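Local coordinates for UDP-N-acetylmuramate--L-alanine ligase (Thermotoga maritima, PDB 1J6U), which catalyses the ATP-dependent joining of L-alanine to UDP-N-acetylmuramate, a cytoplasmic step of peptidoglycan biosynthesis, at residues R307-D319 against N323-D335. Sequence-based numbering, arbitrary orientation.
Sequences RGVHRRFSIAFHD and NIYVIDDYAHTPD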
ATOM      1  N   ARG A 307      -9.733   7.591   5.864  1.00 33.37           N
ATOM      2  CA  ARG A 307      -9.938   6.347   6.586  1.00 41.94           C
ATOM      3  C   ARG A 307      -8.874   5.271   6.486  1.00 34.53           C
ATOM      4  O   ARG A 307      -8.926   4.270   7.198  1.00 44.76           O
ATOM      5  CB  ARG A 307     -11.351   5.812   6.315  1.00 36.70           C
ATOM      6  CG  ARG A 307     -12.392   6.698   7.042  1.00 43.91           C
ATOM      7  CD  ARG A 307     -13.857   6.305   6.853  1.00 49.74           C
ATOM      8  N   GLY A 308      -7.868   5.514   5.664  1.00 32.45           N
ATOM      9  CA  GLY A 308      -6.763   4.576   5.571  1.00 25.13           C
ATOM     10  C   GLY A 308      -6.924   3.582   4.452  1.00 33.67           C
ATOM     11  O   GLY A 308      -7.967   3.512   3.776  1.00 34.11           O
ATOM     12  N   VAL A 309      -5.881   2.802   4.259  1.00 31.22           N
ATOM     13  CA  VAL A 309      -5.866   1.791   3.214  1.00 33.36           C
ATOM     14  C   VAL A 309      -5.885   0.450   3.877  1.00 32.59           C
ATOM     15  O   VAL A 309      -5.189   0.279   4.881  1.00 32.92           O
ATOM     16  CB  VAL A 309      -4.579   1.850   2.438  1.00 35.79           C
ATOM     17  CG1 VAL A 309      -4.532   0.696   1.369  1.00 31.63           C
ATOM     18  CG2 VAL A 309      -4.449   3.212   1.837  1.00 28.01           C
ATOM     19  N   HIS A 310      -6.645  -0.505   3.323  1.00 29.59           N
ATOM     20  CA  HIS A 310      -6.665  -1.859   3.919  1.00 37.23           C
ATOM     21  C   HIS A 310      -5.278  -2.444   4.060  1.00 26.13           C
ATOM     22  O   HIS A 310      -4.408  -2.293   3.189  1.00 33.49           O
ATOM     23  CB  HIS A 310      -7.596  -2.804   3.147  1.00 44.62           C
ATOM     24  CG  HIS A 310      -9.042  -2.386   3.230  1.00 80.06           C
ATOM     25  ND1 HIS A 310     -10.078  -3.111   2.674  1.00 80.07           N
ATOM     26  CD2 HIS A 310      -9.616  -1.296   3.805  1.00 84.97           C
ATOM     27  CE1 HIS A 310     -11.222  -2.485   2.900  1.00 73.49           C
ATOM     28  NE2 HIS A 310     -10.970  -1.382   3.585  1.00 82.42           N
ATOM     29  N   ARG A 311      -5.063  -3.022   5.229  1.00 28.05           N
ATOM     30  CA  ARG A 311      -3.829  -3.658   5.646  1.00 24.46           C
ATOM     31  C   ARG A 311      -2.778  -2.682   6.096  1.00 37.07           C
ATOM     32  O   ARG A 311      -1.617  -3.068   6.315  1.00 34.91           O
ATOM     33  CB  ARG A 311      -3.245  -4.574   4.572  1.00 31.58           C
ATOM     34  CG  ARG A 311      -4.167  -5.734   4.158  1.00 40.05           C
ATOM     35  CD  ARG A 311      -3.394  -7.013   4.337  1.00 49.73           C
ATOM     36  NE  ARG A 311      -3.473  -7.833   3.154  1.00 43.72           N
ATOM     37  CZ  ARG A 311      -2.692  -8.877   2.919  1.00 38.38           C
ATOM     38  NH1 ARG A 311      -1.749  -9.265   3.788  1.00 27.56           N
ATOM     39  NH2 ARG A 311      -2.839  -9.515   1.774  1.00 61.88           N
ATOM     40  N   ARG A 312      -3.133  -1.412   6.199  1.00 31.63           N
ATOM     41  CA  ARG A 312      -2.143  -0.472   6.775  1.00 44.86           C
ATOM     42  C   ARG A 312      -2.863  -0.113   8.080  1.00 34.71           C
ATOM     43  O   ARG A 312      -3.684   0.794   8.122  1.00 39.88           O
ATOM     44  CB  ARG A 312      -1.915   0.759   5.895  1.00 32.99           C
ATOM     45  CG  ARG A 312      -2.040   0.482   4.437  1.00 52.73           C
ATOM     46  CD  ARG A 312      -0.779  -0.085   3.826  1.00 41.24           C
ATOM     47  NE  ARG A 312      -1.187  -0.855   2.659  1.00 55.04           N
ATOM     48  CZ  ARG A 312      -0.425  -1.078   1.603  1.00 47.32           C
ATOM     49  NH1 ARG A 312       0.807  -0.590   1.559  1.00 59.02           N
ATOM     50  NH2 ARG A 312      -0.911  -1.774   0.588  1.00 66.72           N
ATOM     51  N   PHE A 313      -2.585  -0.914   9.109  1.00 41.67           N
ATOM     52  CA  PHE A 313      -3.214  -0.828  10.411  1.00 25.98           C
ATOM     53  C   PHE A 313      -4.721  -0.604  10.249  1.00 32.49           C
ATOM     54  O   PHE A 313      -5.273   0.317  10.869  1.00 33.82           O
ATOM     55  CB  PHE A 313      -2.615   0.306  11.243  1.00 36.64           C
ATOM     56  CG  PHE A 313      -2.818   0.145  12.757  1.00 38.78           C
ATOM     57  CD1 PHE A 313      -1.820  -0.416  13.562  1.00 43.39           C
ATOM     58  CD2 PHE A 313      -3.992   0.582  13.379  1.00 40.11           C
ATOM     59  CE1 PHE A 313      -1.991  -0.534  14.960  1.00 40.15           C
ATOM     60  CE2 PHE A 313      -4.159   0.465  14.776  1.00 31.43           C
ATOM     61  CZ  PHE A 313      -3.153  -0.093  15.553  1.00 34.93           C
ATOM     62  N   SER A 314      -5.387  -1.421   9.419  1.00 25.75           N
ATOM     63  CA  SER A 314      -6.835  -1.283   9.240  1.00 29.29           C
ATOM     64  C   SER A 314      -7.635  -2.117  10.251  1.00 38.75           C
ATOM     65  O   SER A 314      -7.278  -3.263  10.564  1.00 39.11           O
ATOM     66  CB  SER A 314      -7.259  -1.646   7.810  1.00 19.32           C
ATOM     67  OG  SER A 314      -6.630  -2.797   7.356  1.00 33.17           O
ATOM     68  N   ILE A 315      -8.703  -1.525  10.778  1.00 36.27           N
ATOM     69  CA  ILE A 315      -9.521  -2.209  11.762  1.00 29.69           C
ATOM     70  C   ILE A 315     -10.486  -3.024  10.959  1.00 35.81           C
ATOM     71  O   ILE A 315     -11.348  -2.485  10.272  1.00 40.79           O
ATOM     72  CB  ILE A 315     -10.360  -1.262  12.629  1.00 34.06           C
ATOM     73  CG1 ILE A 315      -9.461  -0.292  13.413  1.00 31.00           C
ATOM     74  CG2 ILE A 315     -11.260  -2.081  13.555  1.00 17.16           C
ATOM     75  CD1 ILE A 315      -8.873  -0.827  14.619  1.00 46.00           C
ATOM     76  N   ALA A 316     -10.337  -4.337  11.057  1.00 41.12           N
ATOM     77  CA  ALA A 316     -11.202  -5.261  10.336  1.00 34.10           C
ATOM     78  C   ALA A 316     -12.473  -5.483  11.133  1.00 30.65           C
ATOM     79  O   ALA A 316     -13.540  -5.670  10.575  1.00 35.37           O
ATOM     80  CB  ALA A 316     -10.465  -6.579  10.124  1.00 21.36           C
ATOM     81  N   PHE A 317     -12.353  -5.432  12.454  1.00 26.31           N
ATOM     82  CA  PHE A 317     -13.503  -5.673  13.289  1.00 25.23           C
ATOM     83  C   PHE A 317     -13.341  -5.090  14.691  1.00 27.17           C
ATOM     84  O   PHE A 317     -12.270  -5.136  15.307  1.00 28.83           O
ATOM     85  CB  PHE A 317     -13.736  -7.183  13.406  1.00 25.06           C
ATOM     86  CG  PHE A 317     -14.821  -7.538  14.357  1.00 33.08           C
ATOM     87  CD1 PHE A 317     -16.162  -7.436  13.978  1.00 29.04           C
ATOM     88  CD2 PHE A 317     -14.520  -7.914  15.652  1.00 30.47           C
ATOM     89  CE1 PHE A 317     -17.186  -7.703  14.890  1.00 31.23           C
ATOM     90  CE2 PHE A 317     -15.545  -8.188  16.573  1.00 29.21           C
ATOM     91  CZ  PHE A 317     -16.865  -8.081  16.198  1.00 27.28           C
ATOM     92  N   HIS A 318     -14.427  -4.548  15.211  1.00 28.62           N
ATOM     93  CA  HIS A 318     -14.368  -4.006  16.547  1.00 34.67           C
ATOM     94  C   HIS A 318     -15.621  -4.347  17.309  1.00 32.60           C
ATOM     95  O   HIS A 318     -16.712  -4.106  16.813  1.00 31.79           O
ATOM     96  CB  HIS A 318     -14.226  -2.488  16.523  1.00 36.15           C
ATOM     97  CG  HIS A 318     -14.304  -1.869  17.884  1.00 40.95           C
ATOM     98  ND1 HIS A 318     -14.878  -0.641  18.110  1.00 32.32           N
ATOM     99  CD2 HIS A 318     -13.907  -2.329  19.094  1.00 36.18           C
ATOM    100  CE1 HIS A 318     -14.834  -0.371  19.401  1.00 44.44           C
ATOM    101  NE2 HIS A 318     -14.252  -1.379  20.020  1.00 40.27           N
ATOM    102  N   ASP A 319     -15.471  -4.936  18.496  1.00 30.25           N
ATOM    103  CA  ASP A 319     -16.644  -5.219  19.324  1.00 33.30           C
ATOM    104  C   ASP A 319     -16.554  -4.275  20.519  1.00 30.21           C
ATOM    105  O   ASP A 319     -15.774  -4.466  21.443  1.00 32.51           O
ATOM    106  CB  ASP A 319     -16.693  -6.655  19.818  1.00 41.90           C
ATOM    107  CG  ASP A 319     -17.977  -6.951  20.581  1.00 55.64           C
ATOM    108  OD1 ASP A 319     -18.229  -8.138  20.864  1.00 51.42           O
ATOM    109  OD2 ASP A 319     -18.731  -5.989  20.889  1.00 45.12           O
ATOM    110  N   ASN A 323     -14.751  -4.684  23.911  1.00 31.63           N
ATOM    111  CA  ASN A 323     -13.498  -3.979  23.739  1.00 26.11           C
ATOM    112  C   ASN A 323     -12.489  -4.912  23.024  1.00 29.71           C
ATOM    113  O   ASN A 323     -11.339  -5.109  23.464  1.00 23.08           O
ATOM    114  CB  ASN A 323     -12.922  -3.464  25.069  1.00 22.01           C
ATOM    115  CG  ASN A 323     -11.748  -2.536  24.833  1.00 30.89           C
ATOM    116  OD1 ASN A 323     -11.642  -1.908  23.764  1.00 25.76           O
ATOM    117  ND2 ASN A 323     -10.864  -2.434  25.807  1.00 26.43           N
ATOM    118  N   ILE A 324     -12.946  -5.499  21.920  1.00 28.34           N
ATOM    119  CA  ILE A 324     -12.102  -6.388  21.133  1.00 33.55           C
ATOM    120  C   ILE A 324     -11.900  -5.875  19.710  1.00 26.08           C
ATOM    121  O   ILE A 324     -12.850  -5.497  19.020  1.00 31.98           O
ATOM    122  CB  ILE A 324     -12.692  -7.820  21.088  1.00 28.83           C
ATOM    123  CG1 ILE A 324     -12.331  -8.531  22.376  1.00 26.31           C
ATOM    124  CG2 ILE A 324     -12.096  -8.625  19.919  1.00 27.59           C
ATOM    125  CD1 ILE A 324     -13.166  -9.758  22.604  1.00 36.68           C
ATOM    126  N   TYR A 325     -10.652  -5.873  19.271  1.00 28.12           N
ATOM    127  CA  TYR A 325     -10.338  -5.417  17.918  1.00 31.39           C
ATOM    128  C   TYR A 325      -9.561  -6.446  17.111  1.00 28.61           C
ATOM    129  O   TYR A 325      -8.689  -7.152  17.629  1.00 33.87           O
ATOM    130  CB  TYR A 325      -9.458  -4.140  17.956  1.00 30.73           C
ATOM    131  CG  TYR A 325     -10.098  -2.916  18.588  1.00 35.57           C
ATOM    132  CD1 TYR A 325     -10.193  -2.813  19.964  1.00 39.06           C
ATOM    133  CD2 TYR A 325     -10.579  -1.843  17.802  1.00 39.11           C
ATOM    134  CE1 TYR A 325     -10.732  -1.694  20.567  1.00 42.42           C
ATOM    135  CE2 TYR A 325     -11.131  -0.689  18.400  1.00 32.69           C
ATOM    136  CZ  TYR A 325     -11.188  -0.636  19.788  1.00 37.04           C
ATOM    137  OH  TYR A 325     -11.614   0.466  20.454  1.00 37.66           O
ATOM    138  N   VAL A 326      -9.854  -6.513  15.830  1.00 30.17           N
ATOM    139  CA  VAL A 326      -9.079  -7.365  14.937  1.00 28.24           C
ATOM    140  C   VAL A 326      -8.526  -6.345  13.936  1.00 28.70           C
ATOM    141  O   VAL A 326      -9.266  -5.646  13.217  1.00 32.76           O
ATOM    142  CB  VAL A 326      -9.960  -8.431  14.209  1.00 43.11           C
ATOM    143  CG1 VAL A 326      -9.101  -9.188  13.210  1.00 25.98           C
ATOM    144  CG2 VAL A 326     -10.570  -9.426  15.236  1.00 28.47           C
ATOM    145  N   ILE A 327      -7.215  -6.262  13.888  1.00 32.47           N
ATOM    146  CA  ILE A 327      -6.544  -5.309  13.011  1.00 31.67           C
ATOM    147  C   ILE A 327      -5.612  -6.018  12.014  1.00 35.86           C
ATOM    148  O   ILE A 327      -4.906  -6.974  12.375  1.00 38.23           O
ATOM    149  CB  ILE A 327      -5.728  -4.286  13.887  1.00 29.77           C
ATOM    150  CG1 ILE A 327      -6.697  -3.451  14.728  1.00 28.73           C
ATOM    151  CG2 ILE A 327      -4.923  -3.312  13.006  1.00 29.53           C
ATOM    152  CD1 ILE A 327      -6.006  -2.392  15.606  1.00 40.99           C
ATOM    153  N   ASP A 328      -5.627  -5.545  10.764  1.00 35.83           N
ATOM    154  CA  ASP A 328      -4.773  -6.066   9.685  1.00 36.60           C
ATOM    155  C   ASP A 328      -3.603  -5.161   9.323  1.00 37.74           C
ATOM    156  O   ASP A 328      -3.761  -3.957   9.137  1.00 39.10           O
ATOM    157  CB  ASP A 328      -5.591  -6.274   8.417  1.00 41.27           C
ATOM    158  CG  ASP A 328      -6.636  -7.341   8.579  1.00 40.81           C
ATOM    159  OD1 ASP A 328      -6.246  -8.439   8.994  1.00 41.91           O
ATOM    160  OD2 ASP A 328      -7.829  -7.104   8.292  1.00 40.21           O
ATOM    161  N   ASP A 329      -2.424  -5.738   9.214  1.00 36.73           N
ATOM    162  CA  ASP A 329      -1.278  -4.959   8.818  1.00 38.96           C
ATOM    163  C   ASP A 329      -0.283  -5.783   8.026  1.00 47.65           C
ATOM    164  O   ASP A 329       0.080  -6.875   8.425  1.00 48.65           O
ATOM    165  CB  ASP A 329      -0.564  -4.336  10.006  1.00 44.90           C
ATOM    166  CG  ASP A 329       0.359  -3.210   9.576  1.00 39.24           C
ATOM    167  OD1 ASP A 329       1.581  -3.445   9.393  1.00 41.68           O
ATOM    168  OD2 ASP A 329      -0.164  -2.087   9.383  1.00 54.42           O
ATOM    169  N   TYR A 330       0.142  -5.200   6.909  1.00 41.57           N
ATOM    170  CA  TYR A 330       1.077  -5.747   5.937  1.00 43.48           C
ATOM    171  C   TYR A 330       2.479  -5.959   6.445  1.00 38.66           C
ATOM    172  O   TYR A 330       3.257  -6.610   5.786  1.00 42.02           O
ATOM    173  CB  TYR A 330       1.187  -4.770   4.769  1.00 56.05           C
ATOM    174  CG  TYR A 330       0.967  -5.361   3.432  1.00 75.10           C
ATOM    175  CD1 TYR A 330       0.061  -6.409   3.261  1.00 85.11           C
ATOM    176  CD2 TYR A 330       1.581  -4.820   2.303  1.00 86.36           C
ATOM    177  CE1 TYR A 330      -0.246  -6.906   1.990  1.00 93.67           C
ATOM    178  CE2 TYR A 330       1.278  -5.311   1.013  1.00 99.62           C
ATOM    179  CZ  TYR A 330       0.356  -6.355   0.873  1.00 97.75           C
ATOM    180  OH  TYR A 330      -0.001  -6.831  -0.370  1.00104.61           O
ATOM    181  N   ALA A 331       2.829  -5.402   7.593  1.00 35.76           N
ATOM    182  CA  ALA A 331       4.209  -5.520   8.050  1.00 35.31           C
ATOM    183  C   ALA A 331       4.855  -6.898   7.866  1.00 47.14           C
ATOM    184  O   ALA A 331       4.234  -7.929   8.154  1.00 52.57           O
ATOM    185  CB  ALA A 331       4.312  -5.085   9.513  1.00 39.13           C
ATOM    186  N   HIS A 332       6.108  -6.906   7.401  1.00 48.51           N
ATOM    187  CA  HIS A 332       6.853  -8.146   7.191  1.00 48.34           C
ATOM    188  C   HIS A 332       8.304  -7.996   7.580  1.00 42.09           C
ATOM    189  O   HIS A 332       9.058  -8.941   7.648  1.00 59.01           O
ATOM    190  CB  HIS A 332       6.764  -8.586   5.745  1.00 42.26           C
ATOM    191  CG  HIS A 332       7.219  -7.557   4.778  1.00 62.10           C
ATOM    192  ND1 HIS A 332       6.365  -6.618   4.237  1.00 65.28           N
ATOM    193  CD2 HIS A 332       8.450  -7.291   4.279  1.00 60.34           C
ATOM    194  CE1 HIS A 332       7.053  -5.816   3.447  1.00 75.23           C
ATOM    195  NE2 HIS A 332       8.320  -6.201   3.454  1.00 71.23           N
ATOM    196  N   THR A 333       8.662  -6.781   7.893  1.00 43.87           N
ATOM    197  CA  THR A 333      10.007  -6.423   8.270  1.00 45.59           C
ATOM    198  C   THR A 333      10.100  -6.180   9.754  1.00 42.48           C
ATOM    199  O   THR A 333       9.147  -5.763  10.379  1.00 50.10           O
ATOM    200  CB  THR A 333      10.371  -5.132   7.519  1.00 50.52           C
ATOM    201  OG1 THR A 333      10.804  -5.482   6.208  1.00 50.98           O
ATOM    202  CG2 THR A 333      11.387  -4.327   8.240  1.00 36.93           C
ATOM    203  N   PRO A 334      11.263  -6.414  10.339  1.00 42.73           N
ATOM    204  CA  PRO A 334      11.376  -6.180  11.774  1.00 49.11           C
ATOM    205  C   PRO A 334      11.033  -4.746  12.150  1.00 55.07           C
ATOM    206  O   PRO A 334      10.388  -4.506  13.178  1.00 58.97           O
ATOM    207  CB  PRO A 334      12.839  -6.527  12.065  1.00 38.35           C
ATOM    208  CG  PRO A 334      13.029  -7.677  11.203  1.00 47.37           C
ATOM    209  CD  PRO A 334      12.389  -7.220   9.864  1.00 42.48           C
ATOM    210  N   ASP A 335      11.450  -3.793  11.319  1.00 53.19           N
ATOM    211  CA  ASP A 335      11.187  -2.399  11.635  1.00 45.64           C
ATOM    212  C   ASP A 335       9.729  -2.059  11.466  1.00 42.07           C
ATOM    213  O   ASP A 335       9.163  -1.315  12.267  1.00 34.33           O
ATOM    214  CB  ASP A 335      12.048  -1.471  10.780  1.00 51.73           C
ATOM    215  CG  ASP A 335      13.483  -1.401  11.267  1.00 56.69           C
ATOM    216  OD1 ASP A 335      13.702  -1.415  12.504  1.00 70.35           O
ATOM    217  OD2 ASP A 335      14.396  -1.319  10.419  1.00 76.32           O
TER
HETATM  218  O   HOH W   1      -8.914  -4.400   7.745  1.00 43.30           O
HETATM  219  O   HOH W   2     -13.666  -0.923  22.553  1.00 31.22           O
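Strands 314-319 and 324-329 form an antiparallel β hairpin at one margin of the six-stranded sheet of the C-terminal Mur ligase domain; 324-329 also pairs, in parallel, with strand 433-438. D328 N donates to S314 O at 2.8 Å. Beyond it a classic β bulge shifts the register by one residue: A316 N (2.7 Å) and F317 N (3.2 Å) both donate to V326 O, the first almost in line with the carbonyl, the second on a lone pair. On the face carrying H318 and Y325, the two rings run side by side as an offset stack, planes at 9° and centroids 3.8 Å apart, with H318 CD2 over the centre of the tyrosine ring. H318 CG stands anti to its backbone N (chi1 174°), which lays the imidazole over Y325, while a water bonded to N323 OD1 bridges H318 NE2 and Y325 OH. With an alanine in place of Y325, the imidazole would probably lose the cover on one face, and R252 and the water their hydroxyl partner. Further along, I327 CG2 sits over the centre of the F313 ring in a CH-pi contact, 4.0 Å from the centroid, and I315 CD1 presses against I327 CG1. Near the predicted ATP site, where R312 approaches T126, Y330, though poorly ordered, turns its ring edge to one face of the R311 guanidinium. F313 N reaches the anti lone pair of D329 OD2 at 2.7 Å, and D329 OD1 takes A331 N in an Asx turn. Backbone bonds thus fix the register, while ring stack and carboxylate hold the two ends.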